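Local coordinates for UPF0678 fatty acid-binding protein-like protein ERS007657_00996 (Mycobacterium tuberculosis, PDB 6R3W), which binds heme b in a ten-stranded antiparallel beta-barrel and probably isomerises peroxynitrite to nitrate, so helping to detoxify reactive nitrogen and oxygen species, at residues Ser66-Leu71 / Val82-Ser87; Ile89-Val94 / Leu128-Arg133; Tyr141-Arg146 / Asp154-Val159. One frame throughout, in Å; residues are numbered along the deposited sequence. Where two conformers were deposited one is given.

Contact 1 of 3, residues Ser66-Leu71 / Val82-Ser87; sequences SETGYL and VLAHPS. With HEM (protoporphyrin IX containing Fe), chain B.
T68 pairs with A84 and Y70 with V82, both as antiparallel hydrogen-bonded pairs. The short strand axes come within 4.6 Å, at 157° between their directions. Four N-H...O=C bonds hold the ladder. A84 N to T68 O is 2.9 Å and nearly straight. T68 N to A84 O is longer, 3.2 Å. G69 faces L83 between the two pairs as a non-hydrogen-bonded pair. Its CA lies 3.2 Å from V82 O, a CA-H...O contact.

T68, Y70, V82 and A84 share one face of the sheet. E67, L83 and H85 send their ends into the barrel. E67 and H85 run side by side in the same direction. E67 OE1 sits at the edge of the imidazole, near its plane, 3.1 Å from H85 CE1. The carboxylate is turned 75° against the ring. H85 CG lies anti to the carbonyl carbon, chi1 -59°, which brings the ring alongside E67. The heme vinyl carbon CBC covers one face of this ring, and heme CMC is 3.5 Å from H85 CE1. L83 CD1 packs against E67 CD at 3.9 Å. At the far end the P86 ring covers S66, with CD close to the carbonyl oxygen.

The polar ends find their main partners outside the two segments. E67 OE2 is hydrogen-bonded to Y51 OH and salt-bridged to R130 NH1. H85 is hydrogen-bonded to H65 and E91. The segments belong to the hairpin of strands 63-73 and 78-85, flanked in the barrel by strands 48-57 and 89-100.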
loop_
_atom_site.group_PDB
_atom_site.type_symbol
_atom_site.label_atom_id
_atom_site.label_comp_id
_atom_site.label_asym_id
_atom_site.label_seq_id
_atom_site.Cartn_x
_atom_site.Cartn_y
_atom_site.Cartn_z
ATOM N N SER A 66 0.173 5.484 9.442
ATOM C CA SER A 66 0.833 4.174 9.331
ATOM C C SER A 66 -0.220 3.179 8.849
ATOM O O SER A 66 -1.415 3.509 8.875
ATOM C CB SER A 66 1.470 3.763 10.632
ATOM O OG SER A 66 0.474 3.639 11.636
ATOM N N GLU A 67 0.206 2.017 8.400
ATOM C CA GLU A 67 -0.698 0.901 8.112
ATOM C C GLU A 67 0.074 -0.379 8.319
ATOM O O GLU A 67 1.309 -0.372 8.245
ATOM C CB GLU A 67 -1.317 1.027 6.720
ATOM C CG GLU A 67 -0.292 1.180 5.606
ATOM C CD GLU A 67 -0.842 1.503 4.220
ATOM O OE1 GLU A 67 -1.896 2.204 4.138
ATOM O OE2 GLU A 67 -0.195 1.132 3.225
ATOM N N THR A 68 -0.640 -1.457 8.525
ATOM C CA THR A 68 -0.025 -2.747 8.839
ATOM C C THR A 68 -0.961 -3.862 8.369
ATOM O O THR A 68 -2.189 -3.732 8.547
ATOM C CB THR A 68 0.333 -2.832 10.326
ATOM O OG1 THR A 68 1.066 -4.041 10.535
ATOM C CG2 THR A 68 -0.877 -2.745 11.222
ATOM N N GLY A 69 -0.391 -4.958 7.903
ATOM C CA GLY A 69 -1.167 -6.130 7.531
ATOM C C GLY A 69 -0.396 -7.039 6.635
ATOM O O GLY A 69 0.790 -7.320 6.936
ATOM N N TYR A 70 -1.063 -7.582 5.630
ATOM C CA TYR A 70 -0.586 -8.758 4.891
ATOM C C TYR A 70 -0.903 -8.598 3.414
ATOM O O TYR A 70 -1.973 -8.096 3.056
ATOM C CB TYR A 70 -1.215 -10.028 5.461
ATOM C CG TYR A 70 -1.067 -10.133 6.950
ATOM C CD1 TYR A 70 0.109 -10.597 7.519
ATOM C CD2 TYR A 70 -2.071 -9.718 7.803
ATOM C CE1 TYR A 70 0.300 -10.599 8.891
ATOM C CE2 TYR A 70 -1.917 -9.758 9.175
ATOM C CZ TYR A 70 -0.732 -10.190 9.721
ATOM O OH TYR A 70 -0.608 -10.226 11.084
ATOM N N LEU A 71 0.008 -9.063 2.575
ATOM C CA LEU A 71 -0.222 -9.205 1.131
ATOM C C LEU A 71 -0.261 -10.698 0.821
ATOM O O LEU A 71 0.784 -11.341 0.823
ATOM C CB LEU A 71 0.872 -8.463 0.368
ATOM C CG LEU A 71 0.700 -8.407 -1.152
ATOM C CD1 LEU A 71 -0.617 -7.778 -1.563
ATOM C CD2 LEU A 71 1.847 -7.660 -1.788
ATOM N N VAL A 82 -4.527 -6.825 2.900
ATOM C CA VAL A 82 -5.384 -6.808 4.095
ATOM C C VAL A 82 -4.748 -5.882 5.122
ATOM O O VAL A 82 -3.637 -6.192 5.570
ATOM C CB VAL A 82 -5.518 -8.233 4.645
ATOM C CG1 VAL A 82 -6.458 -8.289 5.831
ATOM C CG2 VAL A 82 -5.956 -9.226 3.579
ATOM N N LEU A 83 -5.386 -4.758 5.429
ATOM C CA LEU A 83 -4.721 -3.688 6.217
ATOM C C LEU A 83 -5.616 -3.152 7.325
ATOM O O LEU A 83 -6.831 -2.998 7.152
ATOM C CB LEU A 83 -4.326 -2.519 5.324
ATOM C CG LEU A 83 -3.279 -2.798 4.252
ATOM C CD1 LEU A 83 -3.094 -1.557 3.400
ATOM C CD2 LEU A 83 -1.966 -3.260 4.860
ATOM N N ALA A 84 -4.962 -2.791 8.424
ATOM C CA ALA A 84 -5.486 -1.938 9.500
ATOM C C ALA A 84 -4.838 -0.561 9.429
ATOM O O ALA A 84 -3.620 -0.459 9.125
ATOM C CB ALA A 84 -5.213 -2.581 10.827
ATOM N N HIS A 85 -5.615 0.452 9.748
ATOM C CA HIS A 85 -5.199 1.869 9.813
ATOM C C HIS A 85 -5.501 2.425 11.187
ATOM O O HIS A 85 -6.586 2.190 11.756
ATOM C CB HIS A 85 -5.944 2.701 8.763
ATOM C CG HIS A 85 -5.721 2.250 7.364
ATOM N ND1 HIS A 85 -4.738 2.799 6.578
ATOM C CD2 HIS A 85 -6.372 1.349 6.606
ATOM C CE1 HIS A 85 -4.744 2.191 5.407
ATOM N NE2 HIS A 85 -5.725 1.298 5.405
ATOM N N PRO A 86 -4.609 3.275 11.724
ATOM C CA PRO A 86 -4.787 3.806 13.068
ATOM C C PRO A 86 -5.875 4.880 13.145
ATOM O O PRO A 86 -6.224 5.279 14.247
ATOM C CB PRO A 86 -3.404 4.404 13.390
ATOM C CG PRO A 86 -2.863 4.796 12.031
ATOM C CD PRO A 86 -3.322 3.674 11.120
ATOM N N SER A 87 -6.395 5.273 11.977
ATOM C CA SER A 87 -7.533 6.206 11.800
ATOM C C SER A 87 -8.875 5.496 12.057
ATOM O O SER A 87 -9.924 6.129 11.844
ATOM C CB SER A 87 -7.486 6.775 10.420
ATOM O OG SER A 87 -7.420 5.714 9.490
HETATM C CHA HEM B . -6.472 13.418 5.163
HETATM C CHB HEM B . -1.852 12.104 5.110
HETATM C CHC HEM B . -3.112 7.577 3.823
HETATM C CHD HEM B . -7.785 8.806 4.366
HETATM C C1A HEM B . -5.104 13.434 5.260
HETATM C C2A HEM B . -4.339 14.566 5.704
HETATM C C3A HEM B . -3.044 14.184 5.693
HETATM C C4A HEM B . -3.000 12.841 5.234
HETATM C CMA HEM B . -1.862 15.003 6.128
HETATM C CAA HEM B . -4.889 15.912 6.113
HETATM C CBA HEM B . -4.758 16.120 7.617
HETATM C CGA HEM B . -5.555 15.098 8.355
HETATM O O1A HEM B . -4.981 14.342 9.167
HETATM O O2A HEM B . -6.790 15.034 8.193
HETATM C C1B HEM B . -1.797 10.760 4.696
HETATM C C2B HEM B . -0.581 10.019 4.576
HETATM C C3B HEM B . -0.920 8.741 4.168
HETATM C C4B HEM B . -2.389 8.717 4.112
HETATM C CMB HEM B . 0.810 10.544 4.845
HETATM C CAB HEM B . -0.061 7.586 3.822
HETATM C CBB HEM B . 1.138 7.745 3.300
HETATM C C1C HEM B . -4.505 7.507 3.904
HETATM C C2C HEM B . -5.276 6.341 3.703
HETATM C C3C HEM B . -6.585 6.679 3.927
HETATM C C4C HEM B . -6.624 8.098 4.166
HETATM C CMC HEM B . -4.711 5.011 3.322
HETATM C CAC HEM B . -7.779 5.806 3.981
HETATM C CBC HEM B . -7.766 4.623 4.606
HETATM C C1D HEM B . -7.802 10.181 4.565
HETATM C C2D HEM B . -9.044 10.944 4.758
HETATM C C3D HEM B . -8.683 12.207 4.987
HETATM C C4D HEM B . -7.207 12.250 4.915
HETATM C CMD HEM B . -10.440 10.387 4.781
HETATM C CAD HEM B . -9.566 13.235 5.640
HETATM C CBD HEM B . -10.179 14.104 4.640
HETATM C CGD HEM B . -11.121 15.095 5.329
HETATM O O1D HEM B . -11.198 15.359 6.575
HETATM O O2D HEM B . -11.842 15.637 4.612
HETATM N NA HEM B . -4.244 12.378 5.000
HETATM N NB HEM B . -2.837 9.948 4.420
HETATM N NC HEM B . -5.333 8.571 4.144
HETATM N ND HEM B . -6.711 11.005 4.679
HETATM FE FE HEM B . -4.822 10.520 4.490
HETATM O O HOH W 1 -4.791 10.006 6.575
#

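Contact 2 of 3, residues Ile89-Val94 / Leu128-Arg133; sequences ITEIEV and LDRSYR
R130 reaches from segment 128-133 to E91 and E93 on segment 89-94, and the three form a buried salt-bridge network. The strands are not paired here. Their short axes stay 8.0 Å apart at 53°, and the contact is made chiefly by side chains.

The packed part is dense. R130 NH2 bonds E91 OE1 at 2.9 Å, with 143° at the hydrogen. It uses the syn lone pair of that oxygen, which is tilted out of the guanidinium plane. E93 comes in at about a right angle to R130, its carboxylate turned 67° from the guanidinium. E93 OE2 lies at the guanidinium edge, on the NE side, but its exact place is less sure. R130 is extended from CG to NE, which carries the charged group across to both acids. L128 supplies the apolar side. Its CD1 touches E91 CD at 3.4 Å, and the two side chains cross at about a right angle.

The looser side is at D129, which is partly exposed, unlike the buried E91, E93, L128 and R130. Its CB turns away from segment 89-94, and its carboxylate is hydrogen-bonded to S109 and salt-bridged to R111.

The network extends within the barrel. R130 NH1 also makes a salt bridge to E67, and E91 OE1 accepts from H85 NE2. L128 touches the heme and the side chains of L143 and M145. Strand 103-118 lies between strands 89-100 and 125-135 in the sheet, so the side chains meet inside the barrel, across strand 103-118.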
loop_
_atom_site.group_PDB
_atom_site.type_symbol
_atom_site.label_atom_id
_atom_site.label_comp_id
_atom_site.label_asym_id
_atom_site.label_seq_id
_atom_site.Cartn_x
_atom_site.Cartn_y
_atom_site.Cartn_z
ATOM N N ILE A 89 -9.913 2.481 10.459
ATOM C CA ILE A 89 -10.383 1.990 9.155
ATOM C C ILE A 89 -9.665 0.679 8.863
ATOM O O ILE A 89 -8.432 0.584 9.084
ATOM C CB ILE A 89 -10.140 3.055 8.067
ATOM C CG1 ILE A 89 -10.924 4.332 8.397
ATOM C CG2 ILE A 89 -10.517 2.497 6.716
ATOM C CD1 ILE A 89 -10.703 5.462 7.453
ATOM N N THR A 90 -10.393 -0.303 8.345
ATOM C CA THR A 90 -9.797 -1.512 7.757
ATOM C C THR A 90 -10.020 -1.504 6.252
ATOM O O THR A 90 -10.985 -0.865 5.762
ATOM C CB THR A 90 -10.382 -2.783 8.368
ATOM O OG1 THR A 90 -11.798 -2.761 8.104
ATOM C CG2 THR A 90 -10.087 -2.902 9.847
ATOM N N GLU A 91 -9.185 -2.233 5.537
ATOM C CA GLU A 91 -9.128 -2.196 4.052
ATOM C C GLU A 91 -8.798 -3.618 3.579
ATOM O O GLU A 91 -7.800 -4.189 4.046
ATOM C CB GLU A 91 -8.073 -1.118 3.625
ATOM C CG GLU A 91 -7.689 -1.088 2.162
ATOM C CD GLU A 91 -6.596 -0.100 1.844
ATOM O OE1 GLU A 91 -5.974 0.465 2.792
ATOM O OE2 GLU A 91 -6.255 0.038 0.628
ATOM N N ILE A 92 -9.544 -4.136 2.605
ATOM C CA ILE A 92 -9.115 -5.282 1.786
ATOM C C ILE A 92 -9.136 -4.851 0.338
ATOM O O ILE A 92 -10.216 -4.477 -0.172
ATOM C CB ILE A 92 -9.965 -6.525 2.015
ATOM C CG1 ILE A 92 -9.990 -6.920 3.488
ATOM C CG2 ILE A 92 -9.444 -7.645 1.127
ATOM C CD1 ILE A 92 -10.851 -8.145 3.791
ATOM N N GLU A 93 -7.968 -4.825 -0.296
ATOM C CA GLU A 93 -7.906 -4.549 -1.734
ATOM C C GLU A 93 -7.589 -5.840 -2.454
ATOM O O GLU A 93 -6.786 -6.650 -1.947
ATOM C CB GLU A 93 -6.825 -3.535 -2.054
ATOM C CG GLU A 93 -7.046 -2.186 -1.429
ATOM C CD GLU A 93 -6.423 -1.037 -2.188
ATOM O OE1 GLU A 93 -6.166 -1.204 -3.423
ATOM O OE2 GLU A 93 -6.374 0.070 -1.592
ATOM N N VAL A 94 -8.233 -6.070 -3.575
ATOM C CA VAL A 94 -8.051 -7.299 -4.363
ATOM C C VAL A 94 -7.526 -6.894 -5.729
ATOM O O VAL A 94 -7.949 -5.866 -6.263
ATOM C CB VAL A 94 -9.360 -8.088 -4.429
ATOM C CG1 VAL A 94 -9.188 -9.383 -5.194
ATOM C CG2 VAL A 94 -9.918 -8.357 -3.043
ATOM N N LEU A 128 -10.754 2.554 -2.087
ATOM C CA LEU A 128 -9.304 2.782 -2.232
ATOM C C LEU A 128 -8.780 1.934 -3.375
ATOM O O LEU A 128 -9.129 0.738 -3.441
ATOM C CB LEU A 128 -8.595 2.420 -0.926
ATOM C CG LEU A 128 -8.956 3.297 0.263
ATOM C CD1 LEU A 128 -8.585 2.624 1.577
ATOM C CD2 LEU A 128 -8.324 4.668 0.153
ATOM N N ASP A 129 -7.992 2.553 -4.240
ATOM C CA ASP A 129 -7.287 1.872 -5.336
ATOM C C ASP A 129 -5.793 2.110 -5.157
ATOM O O ASP A 129 -5.397 3.247 -4.844
ATOM C CB ASP A 129 -7.676 2.425 -6.710
ATOM C CG ASP A 129 -9.080 2.128 -7.222
ATOM O OD1 ASP A 129 -9.948 1.716 -6.435
ATOM O OD2 ASP A 129 -9.302 2.397 -8.427
ATOM N N ARG A 130 -4.998 1.079 -5.350
ATOM C CA ARG A 130 -3.522 1.169 -5.305
ATOM C C ARG A 130 -2.917 0.629 -6.605
ATOM O O ARG A 130 -3.290 -0.471 -7.048
ATOM C CB ARG A 130 -2.994 0.400 -4.099
ATOM C CG ARG A 130 -3.318 1.052 -2.760
ATOM C CD ARG A 130 -2.925 0.152 -1.611
ATOM N NE ARG A 130 -3.465 0.611 -0.345
ATOM C CZ ARG A 130 -2.753 1.027 0.691
ATOM N NH1 ARG A 130 -1.427 1.101 0.637
ATOM N NH2 ARG A 130 -3.372 1.404 1.783
ATOM N N SER A 131 -1.948 1.368 -7.127
ATOM C CA SER A 131 -1.086 0.959 -8.249
ATOM C C SER A 131 0.373 0.984 -7.774
ATOM O O SER A 131 0.842 2.046 -7.427
ATOM C CB SER A 131 -1.313 1.871 -9.424
ATOM O OG SER A 131 -0.531 1.477 -10.527
ATOM N N TYR A 132 1.011 -0.172 -7.716
ATOM C CA TYR A 132 2.402 -0.294 -7.229
ATOM C C TYR A 132 3.284 -0.759 -8.407
ATOM O O TYR A 132 2.866 -1.660 -9.201
ATOM C CB TYR A 132 2.465 -1.200 -5.983
ATOM C CG TYR A 132 2.137 -0.526 -4.657
ATOM C CD1 TYR A 132 3.076 -0.435 -3.633
ATOM C CD2 TYR A 132 0.874 -0.018 -4.402
ATOM C CE1 TYR A 132 2.793 0.217 -2.439
ATOM C CE2 TYR A 132 0.593 0.688 -3.237
ATOM C CZ TYR A 132 1.544 0.784 -2.239
ATOM O OH TYR A 132 1.228 1.426 -1.076
ATOM N N ARG A 133 4.480 -0.217 -8.461
ATOM C CA ARG A 133 5.510 -0.633 -9.422
ATOM C C ARG A 133 6.809 -0.869 -8.665
ATOM O O ARG A 133 7.252 0.035 -7.962
ATOM C CB ARG A 133 5.672 0.441 -10.501
ATOM C CG ARG A 133 6.734 0.121 -11.543
ATOM C CD ARG A 133 6.986 1.353 -12.389
ATOM N NE ARG A 133 8.054 1.161 -13.346
ATOM C CZ ARG A 133 7.875 0.721 -14.572
ATOM N NH1 ARG A 133 6.674 0.317 -14.960
ATOM N NH2 ARG A 133 8.921 0.500 -15.341
#

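Contact 3 of 3, residues Tyr141-Arg146 / Asp154-Val159; sequences YSLQMR and DHLAAV. With HEM (protoporphyrin IX containing Fe), chain B.
Segments 141-146 and 154-159 run antiparallel at 158°, with Y141 facing A158 and L143 facing L156 as hydrogen-bonded pairs. L143 O accepts from H155 N (2.9 Å) and L156 N (3.2 Å). H155 and L156 thus both face L143, a classic beta bulge.

H155 CB points toward the partner strand, and its NE2 binds the heme iron at 2.2 Å. A water O coordinates the iron at 2.1 Å. H155 CG is anti to the backbone N, which aims the ring at the heme. Both ring faces are packed. M145 CE lies over one, 3.8 Å from the ring centroid and 16° off its normal, a CH-pi contact. L156 CD2 lies over the opposite face, toward the rim. H155 ND1 bonds K26 O, which fixes the ring's rotation.

This is the proximal side of the heme, to which the last two barrel strands contribute H155, M145 and L156. M145 bends at chi3, and its SD comes 3.3 Å from heme CHD. L156 CD1 meets heme CHC. L143 lies side by side with L156 and touches heme CMC more distantly.

In the conformer given, Q144 NE2 bonds D154 OD1 at 2.8 Å, on the anti side and 35° out of the carboxylate plane. Y141 and A158 lie on the face of L143 and L156. The Y141 ring lies over A158, whose CB is 3.5 Å from Y141 OH. That hydroxyl bonds E37 and Y35.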
loop_
_atom_site.group_PDB
_atom_site.type_symbol
_atom_site.label_atom_id
_atom_site.label_comp_id
_atom_site.label_asym_id
_atom_site.label_seq_id
_atom_site.Cartn_x
_atom_site.Cartn_y
_atom_site.Cartn_z
ATOM N N TYR A 141 4.311 4.140 -6.096
ATOM C CA TYR A 141 2.877 3.846 -6.066
ATOM C C TYR A 141 2.085 5.132 -6.180
ATOM O O TYR A 141 2.567 6.229 -5.842
ATOM C CB TYR A 141 2.496 3.093 -4.795
ATOM C CG TYR A 141 2.594 3.885 -3.519
ATOM C CD1 TYR A 141 1.587 4.753 -3.127
ATOM C CD2 TYR A 141 3.713 3.774 -2.704
ATOM C CE1 TYR A 141 1.692 5.505 -1.970
ATOM C CE2 TYR A 141 3.832 4.501 -1.534
ATOM C CZ TYR A 141 2.813 5.376 -1.164
ATOM O OH TYR A 141 2.891 6.109 -0.023
ATOM N N SER A 142 0.838 4.945 -6.560
ATOM C CA SER A 142 -0.223 5.945 -6.357
ATOM C C SER A 142 -1.413 5.290 -5.684
ATOM O O SER A 142 -1.674 4.085 -5.920
ATOM C CB SER A 142 -0.613 6.637 -7.639
ATOM O OG SER A 142 -1.367 5.786 -8.481
ATOM N N LEU A 143 -2.091 6.065 -4.856
ATOM C CA LEU A 143 -3.314 5.633 -4.160
ATOM C C LEU A 143 -4.407 6.621 -4.489
ATOM O O LEU A 143 -4.210 7.830 -4.311
ATOM C CB LEU A 143 -3.058 5.509 -2.653
ATOM C CG LEU A 143 -4.267 5.095 -1.818
ATOM C CD1 LEU A 143 -3.815 4.305 -0.599
ATOM C CD2 LEU A 143 -5.093 6.299 -1.399
ATOM N N GLN A 144 -5.511 6.097 -4.968
ATOM C CA GLN A 144 -6.731 6.897 -5.174
ATOM C C GLN A 144 -7.771 6.544 -4.108
ATOM O O GLN A 144 -7.806 5.386 -3.633
ATOM C CB GLN A 144 -7.269 6.712 -6.587
ATOM C CG GLN A 144 -6.293 7.158 -7.653
ATOM C CD GLN A 144 -6.997 7.459 -8.947
ATOM O OE1 GLN A 144 -7.844 6.687 -9.410
ATOM N NE2 GLN A 144 -6.607 8.558 -9.578
ATOM N N MET A 145 -8.551 7.524 -3.728
ATOM C CA MET A 145 -9.525 7.402 -2.635
ATOM C C MET A 145 -10.855 8.020 -3.061
ATOM O O MET A 145 -10.856 9.086 -3.661
ATOM C CB MET A 145 -8.987 8.102 -1.396
ATOM C CG MET A 145 -9.927 8.068 -0.226
ATOM S SD MET A 145 -9.129 8.554 1.320
ATOM C CE MET A 145 -8.814 10.300 1.030
ATOM N N ARG A 146 -11.945 7.365 -2.697
ATOM C CA ARG A 146 -13.323 7.889 -2.730
ATOM C C ARG A 146 -13.767 8.032 -1.281
ATOM O O ARG A 146 -13.764 7.028 -0.557
ATOM C CB ARG A 146 -14.229 6.924 -3.497
ATOM C CG ARG A 146 -15.645 7.425 -3.739
ATOM C CD ARG A 146 -16.479 6.410 -4.532
ATOM N NE ARG A 146 -16.786 5.218 -3.747
ATOM C CZ ARG A 146 -16.931 3.975 -4.243
ATOM N NH1 ARG A 146 -16.626 3.694 -5.497
ATOM N NH2 ARG A 146 -17.345 2.997 -3.451
ATOM N N ASP A 154 -6.794 10.900 -6.831
ATOM C CA ASP A 154 -5.502 10.790 -6.116
ATOM C C ASP A 154 -5.642 11.285 -4.673
ATOM O O ASP A 154 -6.139 12.416 -4.452
ATOM C CB ASP A 154 -4.419 11.591 -6.815
ATOM C CG ASP A 154 -3.860 10.924 -8.061
ATOM O OD1 ASP A 154 -4.343 9.817 -8.409
ATOM O OD2 ASP A 154 -2.982 11.533 -8.704
ATOM N N HIS A 155 -5.075 10.541 -3.732
ATOM C CA HIS A 155 -4.764 11.051 -2.375
ATOM C C HIS A 155 -3.263 11.033 -2.132
ATOM O O HIS A 155 -2.796 11.905 -1.415
ATOM C CB HIS A 155 -5.512 10.267 -1.270
ATOM C CG HIS A 155 -5.255 10.721 0.145
ATOM N ND1 HIS A 155 -5.266 12.042 0.511
ATOM C CD2 HIS A 155 -5.131 10.012 1.310
ATOM C CE1 HIS A 155 -5.076 12.137 1.828
ATOM N NE2 HIS A 155 -4.959 10.907 2.332
ATOM N N LEU A 156 -2.548 10.030 -2.650
ATOM C CA LEU A 156 -1.108 9.852 -2.346
ATOM C C LEU A 156 -0.363 9.445 -3.608
ATOM O O LEU A 156 -0.896 8.636 -4.385
ATOM C CB LEU A 156 -0.893 8.756 -1.299
ATOM C CG LEU A 156 -1.703 8.844 -0.017
ATOM C CD1 LEU A 156 -1.619 7.508 0.711
ATOM C CD2 LEU A 156 -1.225 9.982 0.882
ATOM N N ALA A 157 0.932 9.707 -3.598
ATOM C CA ALA A 157 1.885 8.928 -4.419
ATOM C C ALA A 157 3.280 9.093 -3.832
ATOM O O ALA A 157 3.581 10.161 -3.285
ATOM C CB ALA A 157 1.823 9.364 -5.855
ATOM N N ALA A 158 4.109 8.068 -3.954
ATOM C CA ALA A 158 5.467 8.125 -3.361
ATOM C C ALA A 158 6.436 7.294 -4.168
ATOM O O ALA A 158 6.011 6.430 -4.958
ATOM C CB ALA A 158 5.442 7.651 -1.929
ATOM N N VAL A 159 7.704 7.556 -3.943
ATOM C CA VAL A 159 8.815 6.766 -4.498
ATOM C C VAL A 159 9.733 6.368 -3.354
ATOM O O VAL A 159 10.223 7.253 -2.625
ATOM C CB VAL A 159 9.581 7.536 -5.588
ATOM C CG1 VAL A 159 10.661 6.648 -6.218
ATOM C CG2 VAL A 159 8.652 8.096 -6.644
HETATM C CHA HEM B . -6.472 13.418 5.163
HETATM C CHB HEM B . -1.852 12.104 5.110
HETATM C CHC HEM B . -3.112 7.577 3.823
HETATM C CHD HEM B . -7.785 8.806 4.366
HETATM C C1A HEM B . -5.104 13.434 5.260
HETATM C C2A HEM B . -4.339 14.566 5.704
HETATM C C3A HEM B . -3.044 14.184 5.693
HETATM C C4A HEM B . -3.000 12.841 5.234
HETATM C CMA HEM B . -1.862 15.003 6.128
HETATM C CAA HEM B . -4.889 15.912 6.113
HETATM C CBA HEM B . -4.758 16.120 7.617
HETATM C CGA HEM B . -5.555 15.098 8.355
HETATM O O1A HEM B . -4.981 14.342 9.167
HETATM O O2A HEM B . -6.790 15.034 8.193
HETATM C C1B HEM B . -1.797 10.760 4.696
HETATM C C2B HEM B . -0.581 10.019 4.576
HETATM C C3B HEM B . -0.920 8.741 4.168
HETATM C C4B HEM B . -2.389 8.717 4.112
HETATM C CMB HEM B . 0.810 10.544 4.845
HETATM C CAB HEM B . -0.061 7.586 3.822
HETATM C CBB HEM B . 1.138 7.745 3.300
HETATM C C1C HEM B . -4.505 7.507 3.904
HETATM C C2C HEM B . -5.276 6.341 3.703
HETATM C C3C HEM B . -6.585 6.679 3.927
HETATM C C4C HEM B . -6.624 8.098 4.166
HETATM C CMC HEM B . -4.711 5.011 3.322
HETATM C CAC HEM B . -7.779 5.806 3.981
HETATM C CBC HEM B . -7.766 4.623 4.606
HETATM C C1D HEM B . -7.802 10.181 4.565
HETATM C C2D HEM B . -9.044 10.944 4.758
HETATM C C3D HEM B . -8.683 12.207 4.987
HETATM C C4D HEM B . -7.207 12.250 4.915
HETATM C CMD HEM B . -10.440 10.387 4.781
HETATM C CAD HEM B . -9.566 13.235 5.640
HETATM C CBD HEM B . -10.179 14.104 4.640
HETATM C CGD HEM B . -11.121 15.095 5.329
HETATM O O1D HEM B . -11.198 15.359 6.575
HETATM O O2D HEM B . -11.842 15.637 4.612
HETATM N NA HEM B . -4.244 12.378 5.000
HETATM N NB HEM B . -2.837 9.948 4.420
HETATM N NC HEM B . -5.333 8.571 4.144
HETATM N ND HEM B . -6.711 11.005 4.679
HETATM FE FE HEM B . -4.822 10.520 4.490
HETATM O O HOH W 1 -4.791 10.006 6.575
#

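Contact 1 and contact 2 touch directly: H85 NE2 is 2.8 Å from E91 OE1, a probable hydrogen bond. L83 CD1 also packs 3.4 Å from R130 NH2. Contacts 2 and 3 join through neighbouring strands, with D129 O 2.9 Å from Q144 N and S131 N 3.0 Å from S142 O. Contacts 1 and 3 do not touch; their nearest atoms are about 6 Å apart and their centres about 15 Å. The heme bridges them. H85 meets its vinyl and methyl edge, while H155 binds its iron; the two side chains are about 9 Å apart. L128 of contact 2 lies about 4 Å from the same heme.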